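Local coordinates for hypothetical protein (Pseudomonas putida, PDB 2HLJ) that is probably a hotdog-fold thioesterase or acyltransferase acting on acyl-CoA, perhaps betainyl-CoA, and forms a dimer, at residues L23-Y28 and I64-E69; F27-F32 and A106-M111. All coordinates share one frame; numbering follows the deposited sequence. Where two conformers were deposited one is given.

Contact 1: L23-Y28 and I64-E69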
ATOM      1  N   LEU A  23       4.479 -12.263  -5.902  1.00 21.63           N
ATOM      2  CA  LEU A  23       3.583 -11.598  -4.982  1.00 19.61           C
ATOM      3  C   LEU A  23       3.191 -10.222  -5.553  1.00 19.98           C
ATOM      4  O   LEU A  23       4.056  -9.390  -5.867  1.00 20.79           O
ATOM      5  CB  LEU A  23       4.273 -11.471  -3.623  1.00 20.33           C
ATOM      6  CG  LEU A  23       3.471 -10.882  -2.448  1.00 21.15           C
ATOM      7  CD1 LEU A  23       2.212 -11.677  -2.191  1.00 23.18           C
ATOM      8  CD2 LEU A  23       4.331 -10.808  -1.220  1.00 20.14           C
ATOM      9  N   ARG A  24       1.885  -9.997  -5.701  1.00 22.25           N
ATOM     10  CA  ARG A  24       1.361  -8.685  -6.142  1.00 23.92           C
ATOM     11  C   ARG A  24       1.602  -7.625  -5.066  1.00 19.01           C
ATOM     12  O   ARG A  24       1.556  -7.933  -3.857  1.00 19.23           O
ATOM     13  CB  ARG A  24      -0.135  -8.803  -6.491  1.00 24.15           C
ATOM     14  CG  ARG A  24      -0.798  -7.463  -6.860  1.00 28.60           C
ATOM     15  CD  ARG A  24      -2.290  -7.622  -7.008  1.00 31.64           C
ATOM     16  NE  ARG A  24      -2.641  -8.450  -8.154  1.00 29.82           N
ATOM     17  CZ  ARG A  24      -2.653  -8.003  -9.409  1.00 35.70           C
ATOM     18  NH1 ARG A  24      -2.319  -6.730  -9.710  1.00 22.96           N
ATOM     19  NH2 ARG A  24      -2.982  -8.844 -10.373  1.00 36.29           N
ATOM     20  N   ASP A  25       1.861  -6.391  -5.503  1.00 18.59           N
ATOM     21  CA  ASP A  25       2.218  -5.273  -4.629  1.00 17.73           C
ATOM     22  C   ASP A  25       1.241  -5.103  -3.461  1.00 20.26           C
ATOM     23  O   ASP A  25       1.661  -4.916  -2.307  1.00 18.10           O
ATOM     24  CB  ASP A  25       2.329  -3.937  -5.421  1.00 15.58           C
ATOM     25  CG  ASP A  25       1.088  -3.622  -6.309  1.00 20.78           C
ATOM     26  OD1 ASP A  25       0.027  -4.333  -6.293  1.00 21.24           O
ATOM     27  OD2 ASP A  25       1.212  -2.656  -7.073  1.00 23.03           O
ATOM     28  N   ALA A  26      -0.058  -5.231  -3.737  1.00 18.85           N
ATOM     29  CA  ALA A  26      -1.050  -4.977  -2.683  1.00 18.65           C
ATOM     30  C   ALA A  26      -1.004  -6.030  -1.562  1.00 18.75           C
ATOM     31  O   ALA A  26      -1.380  -5.763  -0.411  1.00 17.92           O
ATOM     32  CB  ALA A  26      -2.437  -4.891  -3.280  1.00 17.23           C
ATOM     33  N   PHE A  27      -0.558  -7.235  -1.910  1.00 20.70           N
ATOM     34  CA  PHE A  27      -0.554  -8.340  -0.972  1.00 19.82           C
ATOM     35  C   PHE A  27       0.665  -8.280  -0.050  1.00 20.62           C
ATOM     36  O   PHE A  27       0.627  -8.856   1.037  1.00 22.37           O
ATOM     37  CB  PHE A  27      -0.715  -9.690  -1.674  1.00 21.31           C
ATOM     38  CG  PHE A  27      -2.102  -9.915  -2.243  1.00 20.75           C
ATOM     39  CD1 PHE A  27      -3.208  -9.860  -1.430  1.00 21.08           C
ATOM     40  CD2 PHE A  27      -2.294 -10.143  -3.602  1.00 16.03           C
ATOM     41  CE1 PHE A  27      -4.488 -10.034  -1.956  1.00 22.79           C
ATOM     42  CE2 PHE A  27      -3.548 -10.307  -4.129  1.00 18.61           C
ATOM     43  CZ  PHE A  27      -4.651 -10.252  -3.298  1.00 22.19           C
ATOM     44  N   TYR A  28       1.721  -7.559  -0.437  1.00 19.40           N
ATOM     45  CA  TYR A  28       2.769  -7.226   0.563  1.00 17.10           C
ATOM     46  C   TYR A  28       2.112  -6.385   1.659  1.00 16.44           C
ATOM     47  O   TYR A  28       2.279  -6.660   2.849  1.00 18.97           O
ATOM     48  CB  TYR A  28       3.889  -6.394  -0.012  1.00 19.53           C
ATOM     49  CG  TYR A  28       4.862  -6.980  -1.008  1.00 17.03           C
ATOM     50  CD1 TYR A  28       4.504  -7.163  -2.327  1.00 18.82           C
ATOM     51  CD2 TYR A  28       6.201  -7.212  -0.654  1.00 18.60           C
ATOM     52  CE1 TYR A  28       5.407  -7.629  -3.241  1.00 21.23           C
ATOM     53  CE2 TYR A  28       7.127  -7.666  -1.573  1.00 19.69           C
ATOM     54  CZ  TYR A  28       6.722  -7.872  -2.881  1.00 19.40           C
ATOM     55  OH  TYR A  28       7.615  -8.319  -3.846  1.00 18.33           O
ATOM     56  N   ILE A  64       5.362   2.442   1.023  1.00 18.22           N
ATOM     57  CA  ILE A  64       5.927   1.121   0.933  1.00 16.44           C
ATOM     58  C   ILE A  64       6.995   1.063  -0.125  1.00 17.32           C
ATOM     59  O   ILE A  64       6.819   1.549  -1.243  1.00 17.79           O
ATOM     60  CB  ILE A  64       4.835   0.025   0.764  1.00 17.55           C
ATOM     61  CG1 ILE A  64       5.478  -1.324   0.548  1.00 20.01           C
ATOM     62  CG2 ILE A  64       3.916   0.313  -0.356  1.00 26.41           C
ATOM     63  CD1 ILE A  64       4.479  -2.415   0.801  1.00 19.50           C
ATOM     64  N   ASN A  65       8.136   0.515   0.271  1.00 18.52           N
ATOM     65  CA  ASN A  65       9.223   0.244  -0.657  1.00 20.93           C
ATOM     66  C   ASN A  65       9.307  -1.220  -0.932  1.00 17.14           C
ATOM     67  O   ASN A  65       9.384  -1.998   0.009  1.00 19.81           O
ATOM     68  CB  ASN A  65      10.517   0.703  -0.056  1.00 18.87           C
ATOM     69  CG  ASN A  65      10.530   2.184   0.123  1.00 24.92           C
ATOM     70  OD1 ASN A  65       9.961   2.704   1.084  1.00 20.11           O
ATOM     71  ND2 ASN A  65      11.109   2.883  -0.835  1.00 21.38           N
ATOM     72  N   TYR A  66       9.373  -1.590  -2.209  1.00 17.10           N
ATOM     73  CA  TYR A  66       9.475  -2.999  -2.584  1.00 21.06           C
ATOM     74  C   TYR A  66      10.875  -3.237  -3.130  1.00 19.62           C
ATOM     75  O   TYR A  66      11.216  -2.693  -4.169  1.00 18.62           O
ATOM     76  CB  TYR A  66       8.450  -3.337  -3.655  1.00 19.09           C
ATOM     77  CG  TYR A  66       7.020  -3.012  -3.306  1.00 25.00           C
ATOM     78  CD1 TYR A  66       6.462  -1.764  -3.623  1.00 23.78           C
ATOM     79  CD2 TYR A  66       6.175  -3.989  -2.775  1.00 23.25           C
ATOM     80  CE1 TYR A  66       5.141  -1.489  -3.351  1.00 20.83           C
ATOM     81  CE2 TYR A  66       4.866  -3.719  -2.528  1.00 22.71           C
ATOM     82  CZ  TYR A  66       4.350  -2.477  -2.792  1.00 21.89           C
ATOM     83  OH  TYR A  66       3.017  -2.254  -2.510  1.00 22.29           O
ATOM     84  N   LEU A  67      11.693  -3.981  -2.382  1.00 17.81           N
ATOM     85  CA  LEU A  67      13.093  -4.212  -2.735  1.00 17.54           C
ATOM     86  C   LEU A  67      13.271  -5.495  -3.537  1.00 18.58           C
ATOM     87  O   LEU A  67      14.163  -5.568  -4.365  1.00 18.54           O
ATOM     88  CB  LEU A  67      13.971  -4.230  -1.478  1.00 20.15           C
ATOM     89  CG  LEU A  67      14.052  -2.941  -0.647  1.00 20.07           C
ATOM     90  CD1 LEU A  67      14.286  -1.693  -1.524  1.00 29.00           C
ATOM     91  CD2 LEU A  67      12.840  -2.711   0.208  1.00 27.35           C
ATOM     92  N   HIS A  68      12.405  -6.486  -3.317  1.00 20.50           N
ATOM     93  CA  HIS A  68      12.542  -7.789  -3.944  1.00 20.12           C
ATOM     94  C   HIS A  68      11.204  -8.450  -4.197  1.00 22.48           C
ATOM     95  O   HIS A  68      10.233  -8.323  -3.424  1.00 20.63           O
ATOM     96  CB  HIS A  68      13.363  -8.709  -3.059  1.00 21.40           C
ATOM     97  CG  HIS A  68      14.756  -8.226  -2.852  1.00 22.48           C
ATOM     98  ND1 HIS A  68      15.749  -8.421  -3.786  1.00 19.63           N
ATOM     99  CD2 HIS A  68      15.312  -7.506  -1.851  1.00 22.01           C
ATOM    100  CE1 HIS A  68      16.867  -7.866  -3.353  1.00 22.74           C
ATOM    101  NE2 HIS A  68      16.628  -7.296  -2.187  1.00 23.54           N
ATOM    102  N   GLU A  69      11.163  -9.130  -5.325  1.00 21.78           N
ATOM    103  CA  GLU A  69      10.051 -10.017  -5.672  1.00 25.25           C
ATOM    104  C   GLU A  69       9.984 -11.146  -4.674  1.00 23.05           C
ATOM    105  O   GLU A  69      11.002 -11.569  -4.109  1.00 23.01           O
ATOM    106  CB  GLU A  69      10.209 -10.560  -7.099  1.00 25.74           C
ATOM    107  CG  GLU A  69      11.260 -11.678  -7.243  1.00 39.48           C
ATOM    108  CD  GLU A  69      12.714 -11.198  -6.995  1.00 48.82           C
ATOM    109  OE1 GLU A  69      12.992  -9.976  -7.140  1.00 48.11           O
ATOM    110  OE2 GLU A  69      13.576 -12.047  -6.661  1.00 56.98           O
TER
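The ring of Y28 is held between two residues: Y66 stands on one face with CD2 3.5 Å above the plane over the ring centre, and L23 lays CD2 over the centre of the opposite face. The Y66 ring presents its edge, so the pair is a T-shaped stack with centroids 4.8 Å apart and planes at 81°. On a face of Y66 itself sits CG1 of I64, displaced toward the rim. At the edge of the Y28 ring lies the backbone O of H68, which accepts a hydrogen bond from Y28 OH at 2.7 Å, the donor tilted 22° from the carbonyl plane. Tyrosine suits this place because its ring fills the space between helix and strand while its hydroxyl reaches the loop beyond the strand. A phenylalanine in its place would probably leave the H68 carbonyl without this donor and the loop less firmly held. Y66 reaches the other way: its OH makes a weak hydrogen bond of 3.0 Å to the backbone O of D25, and CB of D25 packs against the same hydroxyl. With CG of D25 between its backbone N and carbonyl carbon (chi1 51°), the carboxylate turns away from Y66 and meets S33 and T59 of the second subunit. The contact thus pins the first turn of the long hotdog helix, 25-43, around which the antiparallel sheet wraps, to the end of strand 57-66, an outermost strand within this chain, beside strand 104-114, where A106 also touches Y28, and at an edge where the sheet continues into the second subunit.

Contact 2: F27-F32 and A106-M111; sequences FYLLIF and AASEQM
F32 and S108 meet closely here, CD2 of the ring lying 3.6 Å from CB of the serine. Farther along the same ring, CZ approaches the backbone O of A106 at 3.9 Å, with that oxygen near the ring plane at its edge. A106 turns its methyl toward the helix, where CB touches CD2 of Y28 at 3.5 Å; a side chain this small lets the two aromatic residues come close to the strand. L29 completes the first shell, its CD1 3.6 Å from NE2 of Q110, as the leucine and the glutamine run alongside each other, pointing opposite ways. CG of L29 lies opposite its backbone N (chi1 -157°), which brings the end of the leucine nearer the strand than its first bond would suggest. Behind these contacts, Q110 NE2 donates to S108 OG over 3.1 Å in a nearly straight bond of 168°, the serine oxygen lying almost in the amide plane. NE2 also donates to a water, 2.9 Å away, which lies within hydrogen-bonding range of the backbone O of L29. S108 OG has a further partner in the backbone O of H63 on strand 57-66. F32 is placed by its surroundings too: Y28 O lies above one ring face toward the rim, and H94 of strand 89-98 meets the ring nearly parallel. Here the long helix of the hotdog fold packs on the sheet mainly through apolar groups, while the buried amide is fixed by a serine and a water, so its polar nitrogen is satisfied without a direct bond to the helix.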
ATOM      1  N   PHE A  27      -0.558  -7.235  -1.910  1.00 20.70           N
ATOM      2  CA  PHE A  27      -0.554  -8.340  -0.972  1.00 19.82           C
ATOM      3  C   PHE A  27       0.665  -8.280  -0.050  1.00 20.62           C
ATOM      4  O   PHE A  27       0.627  -8.856   1.037  1.00 22.37           O
ATOM      5  CB  PHE A  27      -0.715  -9.690  -1.674  1.00 21.31           C
ATOM      6  CG  PHE A  27      -2.102  -9.915  -2.243  1.00 20.75           C
ATOM      7  CD1 PHE A  27      -3.208  -9.860  -1.430  1.00 21.08           C
ATOM      8  CD2 PHE A  27      -2.294 -10.143  -3.602  1.00 16.03           C
ATOM      9  CE1 PHE A  27      -4.488 -10.034  -1.956  1.00 22.79           C
ATOM     10  CE2 PHE A  27      -3.548 -10.307  -4.129  1.00 18.61           C
ATOM     11  CZ  PHE A  27      -4.651 -10.252  -3.298  1.00 22.19           C
ATOM     12  N   TYR A  28       1.721  -7.559  -0.437  1.00 19.40           N
ATOM     13  CA  TYR A  28       2.769  -7.226   0.563  1.00 17.10           C
ATOM     14  C   TYR A  28       2.112  -6.385   1.659  1.00 16.44           C
ATOM     15  O   TYR A  28       2.279  -6.660   2.849  1.00 18.97           O
ATOM     16  CB  TYR A  28       3.889  -6.394  -0.012  1.00 19.53           C
ATOM     17  CG  TYR A  28       4.862  -6.980  -1.008  1.00 17.03           C
ATOM     18  CD1 TYR A  28       4.504  -7.163  -2.327  1.00 18.82           C
ATOM     19  CD2 TYR A  28       6.201  -7.212  -0.654  1.00 18.60           C
ATOM     20  CE1 TYR A  28       5.407  -7.629  -3.241  1.00 21.23           C
ATOM     21  CE2 TYR A  28       7.127  -7.666  -1.573  1.00 19.69           C
ATOM     22  CZ  TYR A  28       6.722  -7.872  -2.881  1.00 19.40           C
ATOM     23  OH  TYR A  28       7.615  -8.319  -3.846  1.00 18.33           O
ATOM     24  N   LEU A  29       1.328  -5.381   1.248  1.00 19.59           N
ATOM     25  CA  LEU A  29       0.578  -4.540   2.195  1.00 18.46           C
ATOM     26  C   LEU A  29      -0.484  -5.296   2.991  1.00 14.79           C
ATOM     27  O   LEU A  29      -0.690  -4.987   4.152  1.00 17.29           O
ATOM     28  CB  LEU A  29      -0.014  -3.293   1.519  1.00 16.79           C
ATOM     29  CG  LEU A  29      -0.330  -2.096   2.421  1.00 25.20           C
ATOM     30  CD1 LEU A  29       0.937  -1.405   2.993  1.00 28.87           C
ATOM     31  CD2 LEU A  29      -1.161  -1.046   1.640  1.00 23.37           C
ATOM     32  N   LEU A  30      -1.140  -6.301   2.398  1.00 16.29           N
ATOM     33  CA  LEU A  30      -2.046  -7.150   3.151  1.00 13.47           C
ATOM     34  C   LEU A  30      -1.359  -7.897   4.292  1.00 18.50           C
ATOM     35  O   LEU A  30      -1.886  -7.961   5.424  1.00 19.23           O
ATOM     36  CB  LEU A  30      -2.788  -8.152   2.231  1.00 16.25           C
ATOM     37  CG  LEU A  30      -3.845  -8.970   2.956  1.00 15.37           C
ATOM     38  CD1 LEU A  30      -4.902  -8.074   3.588  1.00 15.20           C
ATOM     39  CD2 LEU A  30      -4.498 -10.028   2.044  1.00 17.77           C
ATOM     40  N   ILE A  31      -0.205  -8.486   3.996  1.00 17.56           N
ATOM     41  CA  ILE A  31       0.601  -9.183   5.010  1.00 17.53           C
ATOM     42  C   ILE A  31       0.969  -8.214   6.120  1.00 16.07           C
ATOM     43  O   ILE A  31       0.825  -8.520   7.295  1.00 18.42           O
ATOM     44  CB  ILE A  31       1.897  -9.780   4.384  1.00 16.32           C
ATOM     45  CG1 ILE A  31       1.564 -10.894   3.411  1.00 19.02           C
ATOM     46  CG2 ILE A  31       2.889 -10.208   5.463  1.00 21.09           C
ATOM     47  CD1 ILE A  31       2.691 -11.171   2.451  1.00 19.99           C
ATOM     48  N   PHE A  32       1.404  -7.009   5.767  1.00 17.45           N
ATOM     49  CA  PHE A  32       1.626  -6.000   6.800  1.00 17.35           C
ATOM     50  C   PHE A  32       0.361  -5.595   7.603  1.00 19.17           C
ATOM     51  O   PHE A  32       0.453  -5.349   8.815  1.00 20.20           O
ATOM     52  CB  PHE A  32       2.302  -4.742   6.217  1.00 16.83           C
ATOM     53  CG  PHE A  32       3.690  -4.950   5.671  1.00 20.17           C
ATOM     54  CD1 PHE A  32       4.580  -5.871   6.213  1.00 17.89           C
ATOM     55  CD2 PHE A  32       4.165  -4.088   4.672  1.00 19.72           C
ATOM     56  CE1 PHE A  32       5.874  -5.983   5.716  1.00 17.46           C
ATOM     57  CE2 PHE A  32       5.412  -4.248   4.134  1.00 10.75           C
ATOM     58  CZ  PHE A  32       6.293  -5.163   4.674  1.00 14.49           C
ATOM     59  N   ALA A 106      10.747  -6.044   1.595  1.00 20.04           N
ATOM     60  CA  ALA A 106       9.917  -4.846   1.512  1.00 20.74           C
ATOM     61  C   ALA A 106       9.837  -4.238   2.899  1.00 18.08           C
ATOM     62  O   ALA A 106      10.096  -4.919   3.888  1.00 20.17           O
ATOM     63  CB  ALA A 106       8.519  -5.201   1.051  1.00 20.73           C
ATOM     64  N   ALA A 107       9.484  -2.964   2.956  1.00 20.21           N
ATOM     65  CA  ALA A 107       9.323  -2.217   4.222  1.00 17.59           C
ATOM     66  C   ALA A 107       8.205  -1.179   4.056  1.00 17.09           C
ATOM     67  O   ALA A 107       7.976  -0.672   2.934  1.00 16.96           O
ATOM     68  CB  ALA A 107      10.651  -1.558   4.601  1.00 20.21           C
ATOM     69  N   SER A 108       7.503  -0.850   5.140  1.00 14.86           N
ATOM     70  CA  SER A 108       6.438   0.134   5.080  1.00 17.11           C
ATOM     71  C   SER A 108       6.380   0.931   6.342  1.00 19.08           C
ATOM     72  O   SER A 108       6.327   0.349   7.426  1.00 17.91           O
ATOM     73  CB  SER A 108       5.075  -0.572   4.917  1.00 20.00           C
ATOM     74  OG  SER A 108       4.060   0.395   4.763  1.00 21.48           O
ATOM     75  N   GLU A 109       6.343   2.259   6.191  1.00 17.62           N
ATOM     76  CA  GLU A 109       6.138   3.195   7.274  1.00 19.25           C
ATOM     77  C   GLU A 109       4.677   3.579   7.242  1.00 19.58           C
ATOM     78  O   GLU A 109       4.168   3.894   6.178  1.00 16.62           O
ATOM     79  CB  GLU A 109       6.995   4.454   7.014  1.00 16.65           C
ATOM     80  CG  GLU A 109       7.011   5.427   8.183  1.00 23.92           C
ATOM     81  CD  GLU A 109       7.663   6.754   7.849  1.00 20.99           C
ATOM     82  OE1 GLU A 109       8.103   6.936   6.683  1.00 20.59           O
ATOM     83  OE2 GLU A 109       7.751   7.610   8.764  1.00 25.23           O
ATOM     84  N   GLN A 110       3.994   3.558   8.388  1.00 15.87           N
ATOM     85  CA  GLN A 110       2.578   3.829   8.415  1.00 17.07           C
ATOM     86  C   GLN A 110       2.196   4.650   9.595  1.00 18.46           C
ATOM     87  O   GLN A 110       2.830   4.567  10.652  1.00 19.56           O
ATOM     88  CB  GLN A 110       1.779   2.527   8.513  1.00 17.84           C
ATOM     89  CG  GLN A 110       2.346   1.433   7.646  1.00 20.39           C
ATOM     90  CD  GLN A 110       1.373   0.334   7.431  1.00 27.46           C
ATOM     91  OE1 GLN A 110       0.471   0.126   8.236  1.00 21.17           O
ATOM     92  NE2 GLN A 110       1.550  -0.390   6.350  1.00 21.97           N
HETATM   93  N   MSE A 111       1.134   5.416   9.409  1.00 17.46           N
HETATM   94  CA  MSE A 111       0.501   6.151  10.493  0.50 19.72           C
HETATM   95  C   MSE A 111      -0.946   5.680  10.629  1.00 19.90           C
HETATM   96  O   MSE A 111      -1.690   5.661   9.659  1.00 18.15           O
HETATM   97  CB  MSE A 111       0.549   7.659  10.206  0.50 18.86           C
HETATM   98  CG  MSE A 111      -0.066   8.501  11.311  0.50 23.88           C
HETATM   99 SE   MSE A 111       1.071   8.543  12.859  0.38 32.39          SE
HETATM  100  CE  MSE A 111       2.538   9.588  12.135  0.50 39.28           C
TER
HETATM  101  O   HOH W   1      -0.618  -2.183   5.827  1.00 34.77           O

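Overall arrangement
From the N terminus, the chain passes strand 6-11 and enters helix 25-43, whose first turns supply one side of both contacts. Contact 1 closes the shorter loop, when the end of strand 57-66 and the residues after it return to the first turn of the helix. Strands 75-85 and 89-98 follow before strand 104-114 comes back in contact 2, about 40 residues later; both loops leave from one overlapping stretch, sharing F27 and Y28, so they overlap rather than strictly nest. Strands 57-66 and 104-114 are neighbours in the antiparallel sheet, and N65 N lies 2.9 Å from A107 O, a probable hydrogen bond between the contacts. Together they seat the central hotdog helix on adjacent strands, close to the second subunit.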